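Local coordinates for Acarbose/maltose binding protein GacH (Streptomyces glaucescens, PDB 3K01) that binds acarbose and an acarbose homologue, and probably maltose, as the solute receptor of an ABC transporter, at residues A72-A77 and A96-I101; S82-V87 and S301-S306; T90-V95 and R366-E371. All coordinates share one frame; numbering follows the deposited sequence.

Interaction 1 of 3, residues A72-A77 and A96-I101; sequences AKFKNA and ADFASI
Lys75 reaches across from helix 67-79 to Asp97 of helix 92-100, and its ammonium forms a salt bridge in which NZ lies 2.8 Å from Asp97 OD1. The bond meets the syn side of that oxygen, 22° out of the carboxylate plane, and the two side chains run at about a right angle. A chain extended beyond CG lets the lysine span the gap. Along the way its methylenes are used as well: Lys75 CE sits at the edge of the Phe98 ring, near its plane, and 3.8 Å from CD1 of Ile101. Beside this polar bridge the two phenylalanines meet. Phe74 CD2 stands 3.7 Å from Phe98 CZ and over the centre of the Phe98 ring, the planes inclined at 48° and the centroids 4.6 Å apart. Phe74 gets there with CG anti to the backbone N (chi1 176°).

In the second shell, Asn71 donates from ND2 to Asp97 OD2, so both carboxylate oxygens have a partner and the group's rotation is probably restrained. Ser100 OG turns back to Asp97 O at 2.8 Å.

Segments 72-77 and 96-100 run nearly parallel, their axes 11.5 Å apart at closest approach, and the gap is bridged by Lys75 and the two phenylalanines. Strand 87-91, which links the two helices in sequence, lies against the aromatic pair through Met88, and Pro85 packs on Phe74.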
loop_
_atom_site.group_PDB
_atom_site.type_symbol
_atom_site.label_atom_id
_atom_site.label_comp_id
_atom_site.label_asym_id
_atom_site.label_seq_id
_atom_site.Cartn_x
_atom_site.Cartn_y
_atom_site.Cartn_z
ATOM N N ALA A 72 -1.554 9.272 -15.604
ATOM C CA ALA A 72 -1.330 10.145 -16.741
ATOM C C ALA A 72 -2.619 10.422 -17.523
ATOM O O ALA A 72 -2.851 11.543 -17.953
ATOM C CB ALA A 72 -0.256 9.562 -17.658
ATOM N N LYS A 73 -3.463 9.412 -17.689
ATOM C CA LYS A 73 -4.700 9.606 -18.442
ATOM C C LYS A 73 -5.580 10.651 -17.749
ATOM O O LYS A 73 -6.158 11.526 -18.391
ATOM C CB LYS A 73 -5.436 8.276 -18.578
ATOM C CG LYS A 73 -6.593 8.285 -19.568
ATOM C CD LYS A 73 -7.406 6.998 -19.490
ATOM C CE LYS A 73 -8.593 6.964 -20.471
ATOM N NZ LYS A 73 -8.174 7.021 -21.888
ATOM N N PHE A 74 -5.648 10.578 -16.419
ATOM C CA PHE A 74 -6.496 11.498 -15.665
ATOM C C PHE A 74 -5.920 12.902 -15.725
ATOM O O PHE A 74 -6.643 13.876 -15.990
ATOM C CB PHE A 74 -6.683 11.048 -14.210
ATOM C CG PHE A 74 -7.480 12.015 -13.387
ATOM C CD1 PHE A 74 -8.854 12.103 -13.576
ATOM C CD2 PHE A 74 -6.865 12.853 -12.463
ATOM C CE1 PHE A 74 -9.621 12.989 -12.816
ATOM C CE2 PHE A 74 -7.618 13.753 -11.705
ATOM C CZ PHE A 74 -9.001 13.819 -11.898
ATOM N N LYS A 75 -4.607 13.019 -15.528
ATOM C CA LYS A 75 -4.000 14.342 -15.589
ATOM C C LYS A 75 -4.157 14.979 -16.958
ATOM O O LYS A 75 -4.375 16.183 -17.058
ATOM C CB LYS A 75 -2.525 14.267 -15.198
ATOM C CG LYS A 75 -2.312 14.041 -13.719
ATOM C CD LYS A 75 -0.812 14.083 -13.399
ATOM C CE LYS A 75 -0.587 13.912 -11.913
ATOM N NZ LYS A 75 0.864 13.970 -11.570
ATOM N N ASN A 76 -4.014 14.188 -18.006
ATOM C CA ASN A 76 -4.147 14.721 -19.360
ATOM C C ASN A 76 -5.564 15.191 -19.673
ATOM O O ASN A 76 -5.748 16.233 -20.297
ATOM C CB ASN A 76 -3.689 13.692 -20.394
ATOM C CG ASN A 76 -2.189 13.453 -20.333
ATOM O OD1 ASN A 76 -1.436 14.278 -19.801
ATOM N ND2 ASN A 76 -1.756 12.310 -20.842
ATOM N N ALA A 77 -6.555 14.422 -19.239
ATOM C CA ALA A 77 -7.952 14.800 -19.488
ATOM C C ALA A 77 -8.299 16.053 -18.705
ATOM O O ALA A 77 -8.854 17.004 -19.252
ATOM C CB ALA A 77 -8.893 13.667 -19.111
ATOM N N ALA A 96 -2.963 13.354 -2.973
ATOM C CA ALA A 96 -2.198 14.595 -2.874
ATOM C C ALA A 96 -1.621 14.997 -4.227
ATOM O O ALA A 96 -1.552 16.191 -4.530
ATOM C CB ALA A 96 -1.107 14.463 -1.862
ATOM N N ASP A 97 -1.236 14.026 -5.049
ATOM C CA ASP A 97 -0.715 14.291 -6.393
ATOM C C ASP A 97 -1.783 15.101 -7.156
ATOM O O ASP A 97 -1.540 16.239 -7.598
ATOM C CB ASP A 97 -0.390 12.943 -7.069
ATOM C CG ASP A 97 0.294 13.073 -8.408
ATOM O OD1 ASP A 97 0.677 14.200 -8.794
ATOM O OD2 ASP A 97 0.434 12.008 -9.043
ATOM N N PHE A 98 -2.978 14.551 -7.302
ATOM C CA PHE A 98 -4.026 15.220 -8.097
ATOM C C PHE A 98 -4.525 16.480 -7.397
ATOM O O PHE A 98 -4.808 17.474 -8.067
ATOM C CB PHE A 98 -5.206 14.277 -8.294
ATOM C CG PHE A 98 -4.918 13.033 -9.119
ATOM C CD1 PHE A 98 -3.886 12.954 -10.053
ATOM C CD2 PHE A 98 -5.758 11.957 -8.974
ATOM C CE1 PHE A 98 -3.690 11.763 -10.785
ATOM C CE2 PHE A 98 -5.574 10.775 -9.698
ATOM C CZ PHE A 98 -4.532 10.686 -10.602
ATOM N N ALA A 99 -4.665 16.468 -6.075
ATOM C CA ALA A 99 -5.201 17.657 -5.391
ATOM C C ALA A 99 -4.217 18.818 -5.489
ATOM O O ALA A 99 -4.646 19.989 -5.595
ATOM C CB ALA A 99 -5.534 17.354 -3.949
ATOM N N SER A 100 -2.921 18.520 -5.431
ATOM C CA SER A 100 -1.900 19.548 -5.462
ATOM C C SER A 100 -1.877 20.320 -6.758
ATOM O O SER A 100 -1.286 21.413 -6.791
ATOM C CB SER A 100 -0.508 18.960 -5.215
ATOM O OG SER A 100 -0.080 18.226 -6.351
ATOM N N ILE A 101 -2.456 19.755 -7.817
ATOM C CA ILE A 101 -2.541 20.442 -9.125
ATOM C C ILE A 101 -3.972 20.817 -9.502
ATOM O O ILE A 101 -4.271 21.124 -10.651
ATOM C CB ILE A 101 -1.813 19.684 -10.244
ATOM C CG1 ILE A 101 -2.369 18.266 -10.399
ATOM C CG2 ILE A 101 -0.309 19.642 -9.941
ATOM C CD1 ILE A 101 -1.712 17.488 -11.538
#

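Interaction 2 of 3, residues S82-V87 and S301-S306; sequences SGAPDV and SVYAGS
Two hydrogen bonds tie Asp86 to the 301-306 segment. Asp86 O accepts from Tyr303 N at 2.9 Å in a nearly straight bond (164°). Asp86 OD1 receives the hydroxyl of Ser306, whose OG lies 2.7 Å away on the anti side; with CG beside the backbone N (chi1 -59°), the aspartate directs this oxygen to the turn. OD2 takes a bond from Thr31 N.

Weaker CA-H...O contacts flank these: Val302 CA is 3.3 Å from Asp86 O, and Val87 CA is 3.3 Å from Ser301 O. They belong to the antiparallel, non-hydrogen-bonded pair Val87-Val302, where strands 87-91 and 293-302 meet.

The Tyr303 ring is met on both faces. The methyl CB of Ala84 makes a CH-pi contact over one of them, 3.6 Å from the Tyr303 ring centroid. Gly305 N lies over the opposite face, brought there by the type I turn from Tyr303 to Ser306. Nearby, the contact buries Pro85 O, which has no polar partner in the model and lies 3.0 Å from Tyr303 CB.

Asp86 therefore fastens strand 28-34 and the type I turn at 303-306 through separate carboxylate oxygens, which probably leaves its side chain little freedom.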
loop_
_atom_site.group_PDB
_atom_site.type_symbol
_atom_site.label_atom_id
_atom_site.label_comp_id
_atom_site.label_asym_id
_atom_site.label_seq_id
_atom_site.Cartn_x
_atom_site.Cartn_y
_atom_site.Cartn_z
ATOM N N SER A 82 -11.302 18.422 -20.773
ATOM C CA SER A 82 -12.168 17.625 -21.657
ATOM C C SER A 82 -11.994 16.130 -21.434
ATOM O O SER A 82 -10.871 15.622 -21.396
ATOM C CB SER A 82 -11.856 17.946 -23.119
ATOM O OG SER A 82 -12.787 17.308 -23.967
ATOM N N GLY A 83 -13.116 15.431 -21.282
ATOM C CA GLY A 83 -13.073 13.972 -21.224
ATOM C C GLY A 83 -12.659 13.411 -19.872
ATOM O O GLY A 83 -12.447 12.192 -19.756
ATOM N N ALA A 84 -12.547 14.258 -18.847
ATOM C CA ALA A 84 -12.199 13.769 -17.514
ATOM C C ALA A 84 -13.401 13.057 -16.900
ATOM O O ALA A 84 -14.554 13.436 -17.126
ATOM C CB ALA A 84 -11.742 14.910 -16.609
ATOM N N PRO A 85 -13.152 12.030 -16.091
ATOM C CA PRO A 85 -14.258 11.332 -15.437
ATOM C C PRO A 85 -14.834 12.211 -14.345
ATOM O O PRO A 85 -14.181 13.156 -13.903
ATOM C CB PRO A 85 -13.580 10.094 -14.838
ATOM C CG PRO A 85 -12.183 10.585 -14.529
ATOM C CD PRO A 85 -11.842 11.473 -15.693
ATOM N N ASP A 86 -16.050 11.901 -13.903
ATOM C CA ASP A 86 -16.581 12.533 -12.697
ATOM C C ASP A 86 -15.916 11.977 -11.433
ATOM O O ASP A 86 -15.659 12.719 -10.487
ATOM C CB ASP A 86 -18.092 12.366 -12.633
ATOM C CG ASP A 86 -18.758 12.962 -13.828
ATOM O OD1 ASP A 86 -18.733 14.208 -13.937
ATOM O OD2 ASP A 86 -19.240 12.184 -14.684
ATOM N N VAL A 87 -15.716 10.650 -11.426
ATOM C CA VAL A 87 -15.160 9.975 -10.279
ATOM C C VAL A 87 -13.948 9.167 -10.731
ATOM O O VAL A 87 -14.008 8.434 -11.715
ATOM C CB VAL A 87 -16.201 9.065 -9.622
ATOM C CG1 VAL A 87 -15.571 8.231 -8.491
ATOM C CG2 VAL A 87 -17.374 9.912 -9.071
ATOM N N SER A 301 -12.147 9.608 -5.610
ATOM C CA SER A 301 -12.150 11.065 -5.629
ATOM C C SER A 301 -13.069 11.582 -6.715
ATOM O O SER A 301 -13.395 10.872 -7.670
ATOM C CB SER A 301 -10.734 11.567 -5.878
ATOM O OG SER A 301 -9.891 11.157 -4.821
ATOM N N VAL A 302 -13.478 12.829 -6.566
ATOM C CA VAL A 302 -14.368 13.498 -7.502
ATOM C C VAL A 302 -13.538 14.534 -8.254
ATOM O O VAL A 302 -12.788 15.292 -7.640
ATOM C CB VAL A 302 -15.524 14.168 -6.751
ATOM C CG1 VAL A 302 -16.396 14.952 -7.728
ATOM C CG2 VAL A 302 -16.373 13.134 -5.969
ATOM N N TYR A 303 -13.656 14.537 -9.578
ATOM C CA TYR A 303 -12.969 15.521 -10.395
ATOM C C TYR A 303 -13.476 16.927 -10.115
ATOM O O TYR A 303 -14.688 17.177 -10.083
ATOM C CB TYR A 303 -13.155 15.130 -11.847
ATOM C CG TYR A 303 -12.779 16.185 -12.862
ATOM C CD1 TYR A 303 -11.533 16.830 -12.827
ATOM C CD2 TYR A 303 -13.673 16.532 -13.866
ATOM C CE1 TYR A 303 -11.199 17.798 -13.778
ATOM C CE2 TYR A 303 -13.335 17.500 -14.836
ATOM C CZ TYR A 303 -12.106 18.115 -14.770
ATOM O OH TYR A 303 -11.772 19.095 -15.701
ATOM N N ALA A 304 -12.550 17.861 -9.932
ATOM C CA ALA A 304 -12.901 19.245 -9.568
ATOM C C ALA A 304 -13.847 19.880 -10.566
ATOM O O ALA A 304 -14.695 20.679 -10.178
ATOM C CB ALA A 304 -11.639 20.099 -9.420
ATOM N N GLY A 305 -13.690 19.552 -11.846
ATOM C CA GLY A 305 -14.502 20.171 -12.914
ATOM C C GLY A 305 -15.739 19.369 -13.280
ATOM O O GLY A 305 -16.377 19.646 -14.303
ATOM N N SER A 306 -16.116 18.389 -12.458
ATOM C CA SER A 306 -17.304 17.584 -12.749
ATOM C C SER A 306 -18.540 18.465 -12.925
ATOM O O SER A 306 -18.770 19.382 -12.136
ATOM C CB SER A 306 -17.581 16.566 -11.637
ATOM O OG SER A 306 -18.837 15.909 -11.863
#

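Interaction 3 of 3, residues T90-V95 and R366-E371; sequences TEVAWV and RPWIAE
A water bridges Ala93 and Ile369, donating to Ala93 O at 2.7 Å and to Ile369 O at 2.8 Å; with both its hydrogens used, it joins the start of helix 92-100 to the 366-371 loop. No direct hydrogen bond spans the two segments. In the conformer of Glu91 described, a long and doubtful salt bridge does, with Glu91 OE2 3.5 Å from Arg366 NH2 and the carboxylate and guanidinium planes 50° apart. The arginine chain bends at chi2 (-83°), which carries the guanidinium over to Val92 and Ala93. Val92 CG2 lies over one face of that group, toward its rim, and Ala93 CB comes to 3.8 Å from Arg366 NH1. Gln295 O holds NE of the same arginine. Trp368 adds its six-membered ring, with CZ3 4.0 Å from Val92 CB and 3.7 Å from Val92 O, while its NE1 is bound to Glu365. Trp368 is also the centre of an inverse gamma turn.

Glu91 occupies the N-cap of helix 92-100, and in the same conformer its OE1 accepts from Ala93 N at 3.0 Å. This makes a capped strand-to-helix junction, 87-91 into 92-100, of the bacterial extracellular solute-binding protein fold.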
loop_
_atom_site.group_PDB
_atom_site.type_symbol
_atom_site.label_atom_id
_atom_site.label_comp_id
_atom_site.label_asym_id
_atom_site.label_seq_id
_atom_site.Cartn_x
_atom_site.Cartn_y
_atom_site.Cartn_z
ATOM N N THR A 90 -8.410 6.439 -7.030
ATOM C CA THR A 90 -7.166 7.171 -6.741
ATOM C C THR A 90 -6.295 6.394 -5.780
ATOM O O THR A 90 -6.715 6.073 -4.676
ATOM C CB THR A 90 -7.418 8.576 -6.104
ATOM O OG1 THR A 90 -8.324 8.464 -4.991
ATOM C CG2 THR A 90 -7.981 9.563 -7.124
ATOM N N GLU A 91 -5.069 6.059 -6.191
ATOM C CA GLU A 91 -4.191 5.349 -5.278
ATOM C C GLU A 91 -3.925 6.280 -4.098
ATOM O O GLU A 91 -4.064 7.495 -4.228
ATOM C CB GLU A 91 -2.913 4.975 -6.009
ATOM C CG GLU A 91 -2.149 3.828 -5.395
ATOM C CD GLU A 91 -0.960 4.278 -4.562
ATOM O OE1 GLU A 91 -0.562 5.473 -4.612
ATOM O OE2 GLU A 91 -0.392 3.417 -3.860
ATOM N N VAL A 92 -3.562 5.738 -2.934
ATOM C CA VAL A 92 -3.418 6.600 -1.765
ATOM C C VAL A 92 -2.501 7.816 -2.007
ATOM O O VAL A 92 -2.811 8.921 -1.553
ATOM C CB VAL A 92 -2.993 5.848 -0.496
ATOM C CG1 VAL A 92 -4.113 4.920 0.009
ATOM C CG2 VAL A 92 -1.663 5.078 -0.662
ATOM N N ALA A 93 -1.383 7.632 -2.701
ATOM C CA ALA A 93 -0.452 8.747 -2.974
ATOM C C ALA A 93 -1.009 9.692 -4.035
ATOM O O ALA A 93 -0.600 10.858 -4.126
ATOM C CB ALA A 93 0.916 8.227 -3.427
ATOM N N TRP A 94 -1.936 9.209 -4.859
ATOM C CA TRP A 94 -2.455 10.029 -5.954
ATOM C C TRP A 94 -3.405 11.108 -5.439
ATOM O O TRP A 94 -3.645 12.075 -6.164
ATOM C CB TRP A 94 -3.176 9.208 -7.013
ATOM C CG TRP A 94 -2.346 8.222 -7.765
ATOM C CD1 TRP A 94 -1.024 7.918 -7.576
ATOM C CD2 TRP A 94 -2.840 7.342 -8.773
ATOM N NE1 TRP A 94 -0.668 6.905 -8.445
ATOM C CE2 TRP A 94 -1.762 6.541 -9.193
ATOM C CE3 TRP A 94 -4.096 7.160 -9.374
ATOM C CZ2 TRP A 94 -1.907 5.546 -10.174
ATOM C CZ3 TRP A 94 -4.237 6.181 -10.360
ATOM C CH2 TRP A 94 -3.139 5.398 -10.748
ATOM N N VAL A 95 -3.967 10.958 -4.240
ATOM C CA VAL A 95 -4.850 11.999 -3.723
ATOM C C VAL A 95 -4.104 13.322 -3.647
ATOM O O VAL A 95 -4.571 14.315 -4.219
ATOM C CB VAL A 95 -5.441 11.612 -2.366
ATOM C CG1 VAL A 95 -6.322 12.755 -1.829
ATOM C CG2 VAL A 95 -6.258 10.342 -2.500
ATOM N N ARG A 366 1.800 7.297 4.602
ATOM C CA ARG A 366 2.727 8.019 3.729
ATOM C C ARG A 366 2.739 9.491 4.143
ATOM O O ARG A 366 1.818 9.954 4.812
ATOM C CB ARG A 366 2.210 8.014 2.286
ATOM C CG ARG A 366 1.885 6.677 1.710
ATOM C CD ARG A 366 3.084 5.930 1.162
ATOM N NE ARG A 366 2.571 4.764 0.464
ATOM C CZ ARG A 366 2.441 4.603 -0.851
ATOM N NH1 ARG A 366 2.925 5.474 -1.742
ATOM N NH2 ARG A 366 1.922 3.463 -1.283
ATOM N N PRO A 367 3.758 10.251 3.691
ATOM C CA PRO A 367 3.603 11.697 3.750
ATOM C C PRO A 367 2.605 12.101 2.662
ATOM O O PRO A 367 2.790 11.798 1.486
ATOM C CB PRO A 367 5.020 12.233 3.446
ATOM C CG PRO A 367 5.690 11.140 2.733
ATOM C CD PRO A 367 5.042 9.829 3.091
ATOM N N TRP A 368 1.560 12.819 3.070
ATOM C CA TRP A 368 0.461 13.107 2.160
ATOM C C TRP A 368 0.711 14.413 1.421
ATOM O O TRP A 368 -0.022 15.402 1.574
ATOM C CB TRP A 368 -0.869 13.122 2.919
ATOM C CG TRP A 368 -1.106 11.864 3.691
ATOM C CD1 TRP A 368 -1.262 11.769 5.040
ATOM C CD2 TRP A 368 -1.181 10.520 3.169
ATOM N NE1 TRP A 368 -1.445 10.446 5.402
ATOM C CE2 TRP A 368 -1.412 9.669 4.282
ATOM C CE3 TRP A 368 -1.099 9.961 1.895
ATOM C CZ2 TRP A 368 -1.525 8.292 4.157
ATOM C CZ3 TRP A 368 -1.231 8.592 1.769
ATOM C CH2 TRP A 368 -1.449 7.770 2.912
ATOM N N ILE A 369 1.768 14.402 0.621
ATOM C CA ILE A 369 2.266 15.615 -0.044
ATOM C C ILE A 369 2.346 15.377 -1.546
ATOM O O ILE A 369 2.375 14.226 -2.008
ATOM C CB ILE A 369 3.628 16.080 0.533
ATOM C CG1 ILE A 369 4.727 15.039 0.276
ATOM C CG2 ILE A 369 3.506 16.378 2.026
ATOM C CD1 ILE A 369 6.121 15.528 0.698
ATOM N N ALA A 370 2.396 16.464 -2.309
ATOM C CA ALA A 370 2.425 16.416 -3.763
ATOM C C ALA A 370 3.557 15.517 -4.260
ATOM O O ALA A 370 3.406 14.756 -5.221
ATOM C CB ALA A 370 2.595 17.837 -4.306
ATOM N N GLU A 371 4.696 15.599 -3.585
ATOM C CA GLU A 371 5.910 14.905 -3.999
ATOM C C GLU A 371 6.076 13.536 -3.371
ATOM O O GLU A 371 7.159 12.965 -3.451
ATOM C CB GLU A 371 7.130 15.749 -3.618
ATOM C CG GLU A 371 7.132 17.143 -4.205
ATOM C CD GLU A 371 6.465 18.178 -3.306
ATOM O OE1 GLU A 371 5.720 17.833 -2.337
ATOM O OE2 GLU A 371 6.713 19.376 -3.588
HETATM O O HOH W 1 1.560 11.701 -2.778
#

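From the N terminus, helix 67-79 leads through the 82-87 loop into strand 87-91 and helix 92-100. Interaction 1 closes this short loop, with 18 residues between its segments. Interactions 2 and 3 are far longer closures: the first brings back residues 301-306, beside strand 293-302, and the second the loop 366-371, which comes after strand 363-364. All three cross one another along the chain and none nests. Interactions 1 and 2 meet where Ala77 CB packs on Ala84 CA, interactions 1 and 3 share helix 92-100, and interactions 2 and 3 reach neighbouring strands, 293-302 and 87-91, of one sheet. Together they tie one helix-strand-helix unit to two later parts of the chain.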